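Catechol 1,2-dioxygenase (Acinetobacter sp., PDB 1DMH) opens the ring of catechol with dioxygen to give cis,cis-muconate, using one ferric ion per subunit, in the first step of the beta-ketoadipate pathway from catechol. Local coordinates at residues V59-L62 with N63-A67; N27-V30 with K31-H35. All coordinates share one frame; numbering follows the deposited sequence.

Contact 1: V59-L62 with N63-A67; sequences VAYL and NQLGA. With LIO ([1-pentadecanoyl-2-decanoyl-glycerol-3-yl]phosphonyl choline), chain E.
In the C-terminal turns of helix 52-67, part of the helical zipper domain at the dimer axis, Tyr61 and Leu65 sit one turn apart beside a bound phospholipid. Four successive i to i+4 backbone bonds hold the turns, from Asn63 N to Val59 O at 3.2 Å through Gly66 N to Leu62 O at 3.2 Å. Tyr61 swings its ring toward Leu65 by placing CG anti to its backbone N (chi1 179°); the two side chains cross obliquely, CE2 of Tyr61 lying 4.4 Å from CB of Leu65. Farther out, the Tyr61 OH passes CD1 of Leu65 at 4.1 Å and is hydrogen-bonded to the carbonyl oxygen of Pro207. Leu74 of helix 71-77 packs on both side chains. Asn63 turns to the partner chain, where its OD1 is hydrogen-bonded to the backbone N of Ala71 of the second subunit. The acyl chains run past Tyr61 and Leu62, their closest pairs carbon to carbon. One chain comes obliquely to the phenol, its C36 3.5 Å from CD2 of Tyr61 and its ester oxygen O31 3.6 Å from CD1 of Tyr61; the other brings C23 to 3.5 Å from CD2 of Leu62.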
ATOM      1  N   VAL A  59      -6.997  -4.693  -1.157  1.00 11.97           N
ATOM      2  CA  VAL A  59      -6.736  -3.927   0.070  1.00 12.22           C
ATOM      3  C   VAL A  59      -5.847  -4.727   1.027  1.00 12.32           C
ATOM      4  O   VAL A  59      -4.913  -4.184   1.623  1.00 11.80           O
ATOM      5  CB  VAL A  59      -8.053  -3.549   0.783  1.00 12.00           C
ATOM      6  CG1 VAL A  59      -7.740  -2.958   2.177  1.00 11.76           C
ATOM      7  CG2 VAL A  59      -8.831  -2.525  -0.080  1.00 11.92           C
ATOM      8  N   ALA A  60      -6.148  -6.018   1.170  1.00 11.76           N
ATOM      9  CA  ALA A  60      -5.367  -6.910   2.033  1.00 12.15           C
ATOM     10  C   ALA A  60      -3.911  -6.962   1.534  1.00 11.90           C
ATOM     11  O   ALA A  60      -2.979  -6.934   2.320  1.00 12.61           O
ATOM     12  CB  ALA A  60      -5.975  -8.316   2.023  1.00 11.71           C
ATOM     13  N   TYR A  61      -3.732  -7.047   0.222  1.00 11.60           N
ATOM     14  CA  TYR A  61      -2.405  -7.091  -0.359  1.00 11.20           C
ATOM     15  C   TYR A  61      -1.625  -5.844   0.018  1.00 10.93           C
ATOM     16  O   TYR A  61      -0.450  -5.911   0.309  1.00 11.28           O
ATOM     17  CB  TYR A  61      -2.498  -7.171  -1.871  1.00 11.42           C
ATOM     18  CG  TYR A  61      -1.154  -7.205  -2.537  1.00 11.36           C
ATOM     19  CD1 TYR A  61      -0.416  -8.388  -2.597  1.00 11.91           C
ATOM     20  CD2 TYR A  61      -0.585  -6.042  -3.040  1.00 11.30           C
ATOM     21  CE1 TYR A  61       0.882  -8.408  -3.151  1.00 12.44           C
ATOM     22  CE2 TYR A  61       0.713  -6.043  -3.594  1.00 12.95           C
ATOM     23  CZ  TYR A  61       1.441  -7.230  -3.640  1.00 12.85           C
ATOM     24  OH  TYR A  61       2.725  -7.235  -4.142  1.00 12.73           O
ATOM     25  N   LEU A  62      -2.283  -4.697   0.004  1.00 12.15           N
ATOM     26  CA  LEU A  62      -1.645  -3.434   0.360  1.00 13.21           C
ATOM     27  C   LEU A  62      -1.153  -3.426   1.800  1.00 13.13           C
ATOM     28  O   LEU A  62      -0.083  -2.877   2.090  1.00 12.74           O
ATOM     29  CB  LEU A  62      -2.632  -2.296   0.153  1.00 15.26           C
ATOM     30  CG  LEU A  62      -2.360  -1.416  -1.045  1.00 18.45           C
ATOM     31  CD1 LEU A  62      -1.800  -2.220  -2.219  1.00 20.43           C
ATOM     32  CD2 LEU A  62      -3.643  -0.693  -1.372  1.00 18.54           C
ATOM     33  N   ASN A  63      -1.932  -3.999   2.719  1.00 12.58           N
ATOM     34  CA  ASN A  63      -1.450  -4.065   4.100  1.00 12.97           C
ATOM     35  C   ASN A  63      -0.206  -4.962   4.169  1.00 13.08           C
ATOM     36  O   ASN A  63       0.789  -4.650   4.816  1.00 12.71           O
ATOM     37  CB  ASN A  63      -2.511  -4.637   5.053  1.00 12.89           C
ATOM     38  CG  ASN A  63      -3.465  -3.585   5.560  1.00 14.24           C
ATOM     39  OD1 ASN A  63      -3.082  -2.436   5.817  1.00 15.29           O
ATOM     40  ND2 ASN A  63      -4.709  -3.977   5.754  1.00 14.72           N
ATOM     41  N   GLN A  64      -0.283  -6.091   3.483  1.00 14.61           N
ATOM     42  CA  GLN A  64       0.810  -7.049   3.479  1.00 16.33           C
ATOM     43  C   GLN A  64       2.081  -6.475   2.850  1.00 15.31           C
ATOM     44  O   GLN A  64       3.197  -6.750   3.300  1.00 14.63           O
ATOM     45  CB  GLN A  64       0.338  -8.287   2.741  1.00 20.27           C
ATOM     46  CG  GLN A  64       1.314  -9.389   2.726  1.00 28.82           C
ATOM     47  CD  GLN A  64       0.707 -10.651   2.119  1.00 34.08           C
ATOM     48  OE1 GLN A  64       0.113 -10.612   1.023  1.00 36.79           O
ATOM     49  NE2 GLN A  64       0.850 -11.789   2.829  1.00 37.16           N
ATOM     50  N   LEU A  65       1.906  -5.658   1.815  1.00 14.44           N
ATOM     51  CA  LEU A  65       3.038  -5.035   1.126  1.00 13.72           C
ATOM     52  C   LEU A  65       3.786  -4.116   2.096  1.00 13.70           C
ATOM     53  O   LEU A  65       5.015  -4.192   2.217  1.00 13.32           O
ATOM     54  CB  LEU A  65       2.554  -4.202  -0.061  1.00 12.42           C
ATOM     55  CG  LEU A  65       3.647  -3.523  -0.908  1.00 12.89           C
ATOM     56  CD1 LEU A  65       4.535  -4.562  -1.602  1.00 11.30           C
ATOM     57  CD2 LEU A  65       2.959  -2.619  -1.939  1.00 12.29           C
ATOM     58  N   GLY A  66       3.027  -3.264   2.781  1.00 12.86           N
ATOM     59  CA  GLY A  66       3.625  -2.335   3.724  1.00 14.18           C
ATOM     60  C   GLY A  66       4.131  -3.005   4.987  1.00 14.54           C
ATOM     61  O   GLY A  66       5.141  -2.598   5.552  1.00 14.88           O
ATOM     62  N   ALA A  67       3.421  -4.026   5.443  1.00 14.95           N
ATOM     63  CA  ALA A  67       3.836  -4.749   6.632  1.00 15.54           C
ATOM     64  C   ALA A  67       5.216  -5.372   6.405  1.00 15.82           C
ATOM     65  O   ALA A  67       6.006  -5.496   7.339  1.00 16.67           O
ATOM     66  CB  ALA A  67       2.819  -5.826   6.963  1.00 15.70           C
TER
HETATM   67  C1  LIO E1999      -5.464 -14.160  -5.776  0.50 36.03           C
HETATM   68  C2  LIO E1999      -4.803 -12.973  -6.040  0.50 33.18           C
HETATM   69  C3  LIO E1999      -5.725 -12.080  -6.559  0.50 31.38           C
HETATM   70  C4  LIO E1999      -7.384 -17.716  -4.348  0.50 44.45           C
HETATM   71  C5  LIO E1999      -7.005 -19.214  -4.203  0.50 45.01           C
HETATM   72  C6  LIO E1999      -8.709 -19.663  -2.476  0.50 45.50           C
HETATM   73  C7  LIO E1999      -7.713 -21.482  -3.688  0.50 45.72           C
HETATM   74  C8  LIO E1999      -9.259 -20.029  -4.803  0.50 45.32           C
HETATM   75  C11 LIO E1999      -7.880 -11.212  -7.288  0.50 26.60           C
HETATM   76  C12 LIO E1999      -7.057  -9.912  -7.459  0.50 24.75           C
HETATM   77  C13 LIO E1999      -7.937  -8.729  -7.826  0.50 21.54           C
HETATM   78  C14 LIO E1999      -7.190  -7.441  -7.509  0.50 18.96           C
HETATM   79  C15 LIO E1999      -8.145  -6.255  -7.672  0.50 17.11           C
HETATM   80  C16 LIO E1999      -7.521  -5.011  -7.055  0.50 15.62           C
HETATM   81  C17 LIO E1999      -8.458  -3.813  -7.208  0.50 15.13           C
HETATM   82  C18 LIO E1999      -7.635  -2.529  -7.318  0.50 15.58           C
HETATM   83  C19 LIO E1999      -6.925  -2.265  -5.995  0.50 14.75           C
HETATM   84  C20 LIO E1999      -7.611  -1.128  -5.277  0.50 14.73           C
HETATM   85  C21 LIO E1999      -6.644  -0.532  -4.265  0.50 14.37           C
HETATM   86  C22 LIO E1999      -7.386   0.545  -3.477  0.50 14.79           C
HETATM   87  C23 LIO E1999      -6.523   1.027  -2.323  0.50 13.99           C
HETATM   88  C24 LIO E1999      -7.284   2.096  -1.551  0.50 13.58           C
HETATM   89  C25 LIO E1999      -7.105   1.860  -0.057  0.50 12.77           C
HETATM   90  C31 LIO E1999      -3.135 -11.239  -4.886  0.50 30.81           C
HETATM   91  C32 LIO E1999      -3.032 -10.249  -6.066  0.50 29.23           C
HETATM   92  C33 LIO E1999      -3.415  -8.836  -5.586  0.50 26.74           C
HETATM   93  C34 LIO E1999      -3.018  -7.810  -6.651  0.50 25.05           C
HETATM   94  C35 LIO E1999      -3.567  -6.432  -6.292  0.50 23.43           C
HETATM   95  C36 LIO E1999      -2.403  -5.482  -6.033  0.50 22.75           C
HETATM   96  C37 LIO E1999      -2.773  -4.059  -6.454  0.50 22.50           C
HETATM   97  C38 LIO E1999      -1.582  -3.133  -6.174  0.50 22.44           C
HETATM   98  C39 LIO E1999      -1.142  -2.445  -7.469  0.50 22.63           C
HETATM   99  C40 LIO E1999      -0.213  -1.273  -7.142  0.50 22.45           C
HETATM  100  N   LIO E1999      -8.171 -20.082  -3.794  0.50 45.51           N
HETATM  101  O2  LIO E1999      -3.961 -12.476  -4.904  0.50 32.34           O
HETATM  102  O3  LIO E1999      -7.133 -12.387  -6.788  0.50 28.35           O
HETATM  103  O11 LIO E1999      -9.088 -11.277  -7.550  0.50 28.18           O
HETATM  104  O31 LIO E1999      -2.489 -10.991  -3.852  0.50 31.64           O
HETATM  105  O1P LIO E1999      -7.165 -16.199  -7.043  0.50 42.87           O
HETATM  106  O2P LIO E1999      -5.335 -17.808  -6.687  0.50 42.46           O
HETATM  107  O3P LIO E1999      -4.931 -15.412  -6.283  0.50 40.42           O
HETATM  108  O4P LIO E1999      -6.390 -16.714  -4.733  0.50 43.53           O
HETATM  109  P   LIO E1999      -5.962 -16.526  -6.187  0.50 43.13           P

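Contact 2: N27-V30 with K31-H35; sequences NPRV and KQIIH. With LIO ([1-pentadecanoyl-2-decanoyl-glycerol-3-yl]phosphonyl choline), chain G.
The guanidinium of Arg29 has the side chain of Ile33 over one face and the amide oxygen of Gln32 at its edge. Ile33 comes over that face with CD1 3.7 Å from NE of Arg29, while CG1 stands above the plane toward its rim. At the edge, NH1 of Arg29 gives a hydrogen bond of 2.8 Å to OE1 of Gln32; the acceptor lies near the guanidinium plane, but the flat groups are turned 74° apart and the bond is bent, at 142° about the hydrogen. A bend at chi2 (59°) in Arg29 folds its outer half back over the next turn. NH2 reaches the second subunit, forming a salt bridge with OE1 of its Glu54 and a hydrogen bond to the carbonyl oxygen of its Leu48, so the charged group is fixed from both chains.

Val30 and Ile34 lie side by side, their CG1 atoms 4.0 Å apart. With Ile33 they face the lipid: CD1 of Ile34 meets C37 at 4.0 Å and CD1 of Ile33 lies 3.7 Å from C14. Lys31 leads away, and its NZ is hydrogen-bonded to the carbonyl oxygens of Gly25 and Gly20. Asn27 holds the N-cap position, its backbone O accepting the bond from Lys31 N at 2.9 Å. These are the first two turns of helix 28-47, within the helical zipper that links the subunits.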
ATOM      1  N   ASN A  27      -3.525  20.574   1.556  1.00 22.14           N
ATOM      2  CA  ASN A  27      -2.510  20.851   0.551  1.00 20.74           C
ATOM      3  C   ASN A  27      -3.124  20.633  -0.830  1.00 20.43           C
ATOM      4  O   ASN A  27      -3.468  19.511  -1.208  1.00 19.58           O
ATOM      5  CB  ASN A  27      -1.331  19.910   0.830  1.00 21.04           C
ATOM      6  CG  ASN A  27      -0.179  20.087  -0.128  1.00 21.54           C
ATOM      7  OD1 ASN A  27       0.933  19.639   0.149  1.00 23.99           O
ATOM      8  ND2 ASN A  27      -0.435  20.704  -1.263  1.00 21.64           N
ATOM      9  N   PRO A  28      -3.315  21.723  -1.585  1.00 19.93           N
ATOM     10  CA  PRO A  28      -3.898  21.696  -2.928  1.00 19.40           C
ATOM     11  C   PRO A  28      -3.237  20.714  -3.889  1.00 18.76           C
ATOM     12  O   PRO A  28      -3.907  20.113  -4.738  1.00 18.79           O
ATOM     13  CB  PRO A  28      -3.774  23.156  -3.377  1.00 20.11           C
ATOM     14  CG  PRO A  28      -2.610  23.672  -2.523  1.00 21.20           C
ATOM     15  CD  PRO A  28      -3.010  23.109  -1.200  1.00 20.02           C
ATOM     16  N   ARG A  29      -1.928  20.550  -3.758  1.00 17.05           N
ATOM     17  CA  ARG A  29      -1.209  19.622  -4.623  1.00 16.79           C
ATOM     18  C   ARG A  29      -1.623  18.188  -4.295  1.00 16.56           C
ATOM     19  O   ARG A  29      -1.871  17.374  -5.194  1.00 15.52           O
ATOM     20  CB  ARG A  29       0.310  19.773  -4.440  1.00 16.25           C
ATOM     21  CG  ARG A  29       1.169  18.776  -5.239  1.00 14.46           C
ATOM     22  CD  ARG A  29       0.948  18.858  -6.739  1.00 14.62           C
ATOM     23  NE  ARG A  29       1.951  18.065  -7.450  1.00 14.70           N
ATOM     24  CZ  ARG A  29       1.948  17.827  -8.762  1.00 14.56           C
ATOM     25  NH1 ARG A  29       0.977  18.327  -9.514  1.00 14.05           N
ATOM     26  NH2 ARG A  29       2.934  17.111  -9.326  1.00 14.68           N
ATOM     27  N   VAL A  30      -1.676  17.872  -3.008  1.00 15.47           N
ATOM     28  CA  VAL A  30      -2.072  16.534  -2.622  1.00 16.40           C
ATOM     29  C   VAL A  30      -3.527  16.301  -3.074  1.00 16.36           C
ATOM     30  O   VAL A  30      -3.847  15.241  -3.620  1.00 17.01           O
ATOM     31  CB  VAL A  30      -1.908  16.330  -1.094  1.00 16.04           C
ATOM     32  CG1 VAL A  30      -2.445  14.969  -0.667  1.00 14.00           C
ATOM     33  CG2 VAL A  30      -0.427  16.447  -0.727  1.00 15.43           C
ATOM     34  N   LYS A  31      -4.403  17.285  -2.883  1.00 15.57           N
ATOM     35  CA  LYS A  31      -5.795  17.117  -3.289  1.00 15.70           C
ATOM     36  C   LYS A  31      -5.913  16.872  -4.800  1.00 15.83           C
ATOM     37  O   LYS A  31      -6.724  16.071  -5.266  1.00 15.50           O
ATOM     38  CB  LYS A  31      -6.606  18.356  -2.907  1.00 16.44           C
ATOM     39  CG  LYS A  31      -6.659  18.663  -1.406  1.00 16.91           C
ATOM     40  CD  LYS A  31      -7.524  19.899  -1.210  1.00 17.65           C
ATOM     41  CE  LYS A  31      -7.655  20.304   0.234  1.00 17.44           C
ATOM     42  NZ  LYS A  31      -8.515  21.519   0.289  1.00 17.68           N
ATOM     43  N   GLN A  32      -5.088  17.574  -5.563  1.00 15.81           N
ATOM     44  CA  GLN A  32      -5.077  17.439  -7.011  1.00 16.33           C
ATOM     45  C   GLN A  32      -4.718  16.016  -7.418  1.00 14.99           C
ATOM     46  O   GLN A  32      -5.363  15.426  -8.282  1.00 14.38           O
ATOM     47  CB  GLN A  32      -4.051  18.402  -7.589  1.00 18.20           C
ATOM     48  CG  GLN A  32      -3.829  18.267  -9.059  1.00 22.79           C
ATOM     49  CD  GLN A  32      -2.813  19.294  -9.577  1.00 25.57           C
ATOM     50  OE1 GLN A  32      -1.621  19.269  -9.211  1.00 25.27           O
ATOM     51  NE2 GLN A  32      -3.292  20.224 -10.417  1.00 27.19           N
ATOM     52  N   ILE A  33      -3.681  15.475  -6.793  1.00 13.21           N
ATOM     53  CA  ILE A  33      -3.234  14.121  -7.118  1.00 13.08           C
ATOM     54  C   ILE A  33      -4.272  13.083  -6.658  1.00 12.85           C
ATOM     55  O   ILE A  33      -4.658  12.195  -7.425  1.00 11.37           O
ATOM     56  CB  ILE A  33      -1.828  13.845  -6.495  1.00 13.38           C
ATOM     57  CG1 ILE A  33      -0.797  14.784  -7.157  1.00 13.39           C
ATOM     58  CG2 ILE A  33      -1.416  12.335  -6.668  1.00 13.28           C
ATOM     59  CD1 ILE A  33       0.546  14.810  -6.440  1.00 13.22           C
ATOM     60  N   ILE A  34      -4.745  13.215  -5.421  1.00 13.48           N
ATOM     61  CA  ILE A  34      -5.742  12.291  -4.887  1.00 14.06           C
ATOM     62  C   ILE A  34      -7.007  12.278  -5.740  1.00 14.12           C
ATOM     63  O   ILE A  34      -7.526  11.201  -6.060  1.00 14.78           O
ATOM     64  CB  ILE A  34      -6.120  12.653  -3.445  1.00 15.82           C
ATOM     65  CG1 ILE A  34      -4.910  12.455  -2.533  1.00 16.51           C
ATOM     66  CG2 ILE A  34      -7.275  11.770  -2.971  1.00 17.31           C
ATOM     67  CD1 ILE A  34      -4.408  11.033  -2.507  1.00 17.27           C
ATOM     68  N   HIS A  35      -7.509  13.453  -6.123  1.00 13.14           N
ATOM     69  CA  HIS A  35      -8.705  13.482  -6.949  1.00 12.80           C
ATOM     70  C   HIS A  35      -8.504  12.692  -8.246  1.00 12.76           C
ATOM     71  O   HIS A  35      -9.358  11.910  -8.639  1.00 12.59           O
ATOM     72  CB  HIS A  35      -9.118  14.916  -7.266  1.00 14.12           C
ATOM     73  CG  HIS A  35     -10.396  15.004  -8.039  1.00 16.66           C
ATOM     74  ND1 HIS A  35     -10.435  15.317  -9.381  1.00 17.99           N
ATOM     75  CD2 HIS A  35     -11.668  14.707  -7.683  1.00 16.89           C
ATOM     76  CE1 HIS A  35     -11.675  15.205  -9.821  1.00 18.26           C
ATOM     77  NE2 HIS A  35     -12.443  14.837  -8.811  1.00 18.82           N
TER
HETATM   78  C1  LIO G 999       4.083  15.428   2.172  0.50 36.85           C
HETATM   79  C2  LIO G 999       3.014  14.658   1.746  0.50 33.93           C
HETATM   80  C3  LIO G 999       3.043  14.599   0.362  0.50 32.81           C
HETATM   81  C4  LIO G 999       7.225  18.397   2.605  0.50 45.82           C
HETATM   82  C5  LIO G 999       7.734  19.388   3.680  0.50 46.29           C
HETATM   83  C6  LIO G 999       9.939  19.665   2.604  0.50 46.56           C
HETATM   84  C7  LIO G 999       9.172  21.272   4.224  0.50 46.43           C
HETATM   85  C8  LIO G 999       8.151  21.202   2.067  0.50 46.46           C
HETATM   86  C11 LIO G 999       3.894  14.971  -1.887  0.50 28.23           C
HETATM   87  C12 LIO G 999       2.721  14.043  -2.306  0.50 25.87           C
HETATM   88  C13 LIO G 999       3.093  13.262  -3.567  0.50 23.03           C
HETATM   89  C14 LIO G 999       1.954  12.346  -4.002  0.50 20.43           C
HETATM   90  C15 LIO G 999       2.569  11.031  -4.459  0.50 19.27           C
HETATM   91  C16 LIO G 999       1.780  10.418  -5.602  0.50 18.40           C
HETATM   92  C17 LIO G 999       2.474   9.115  -5.994  0.50 18.94           C
HETATM   93  C18 LIO G 999       1.585   8.282  -6.913  0.50 18.75           C
HETATM   94  C19 LIO G 999       1.282   6.947  -6.238  0.50 18.94           C
HETATM   95  C20 LIO G 999       2.101   5.846  -6.899  0.50 18.37           C
HETATM   96  C21 LIO G 999       2.038   4.588  -6.034  0.50 17.53           C
HETATM   97  C22 LIO G 999       2.769   3.446  -6.753  0.50 17.01           C
HETATM   98  C23 LIO G 999       3.007   2.314  -5.763  0.50 15.77           C
HETATM   99  C24 LIO G 999       3.727   1.168  -6.448  0.50 15.11           C
HETATM  100  C25 LIO G 999       4.321   0.263  -5.383  0.50 14.04           C
HETATM  101  C31 LIO G 999       1.904  12.276   2.231  0.50 30.32           C
HETATM  102  C32 LIO G 999       0.808  12.315   1.158  0.50 28.67           C
HETATM  103  C33 LIO G 999       1.125  11.251   0.092  0.50 25.65           C
HETATM  104  C34 LIO G 999       0.057  10.159   0.098  0.50 23.60           C
HETATM  105  C35 LIO G 999      -0.301   9.800  -1.338  0.50 22.11           C
HETATM  106  C36 LIO G 999      -0.639   8.319  -1.433  0.50 21.67           C
HETATM  107  C37 LIO G 999      -1.686   8.117  -2.528  0.50 21.56           C
HETATM  108  C38 LIO G 999      -2.050   6.632  -2.649  0.50 21.93           C
HETATM  109  C39 LIO G 999      -3.276   6.319  -1.776  0.50 21.64           C
HETATM  110  C40 LIO G 999      -4.149   5.268  -2.471  0.50 21.68           C
HETATM  111  N   LIO G 999       8.745  20.370   3.138  0.50 46.61           N
HETATM  112  O2  LIO G 999       2.901  13.348   2.466  0.50 32.13           O
HETATM  113  O3  LIO G 999       4.049  15.258  -0.449  0.50 30.17           O
HETATM  114  O11 LIO G 999       4.676  15.455  -2.708  0.50 29.94           O
HETATM  115  O31 LIO G 999       1.968  11.269   2.943  0.50 31.57           O
HETATM  116  O1P LIO G 999       4.374  18.230   1.534  0.50 44.28           O
HETATM  117  O2P LIO G 999       4.455  18.710   3.951  0.50 44.01           O
HETATM  118  O3P LIO G 999       3.935  16.417   3.221  0.50 41.49           O
HETATM  119  O4P LIO G 999       6.238  17.358   2.913  0.50 44.87           O
HETATM  120  P   LIO G 999       4.751  17.671   2.893  0.50 44.37           P

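Overall arrangement
Contact 2 comes first along the chain, at the start of helix 28-47; contact 1 follows near the end of the next helix, 52-67. Their centres are 23 Å apart and their nearest atoms about 12 Å, so the two do not touch. Both belong to the N-terminal helical region, away from the mixed beta-sheet of the catalytic part, and each also meets the second subunit. Each borders a different bound phospholipid, which places two lipid sites against the zipper helices that form the dimer axis. Contact 1 is the nearer to the active site, the side chain of Leu65 being about 11 Å from the bound 4-methylcatechol.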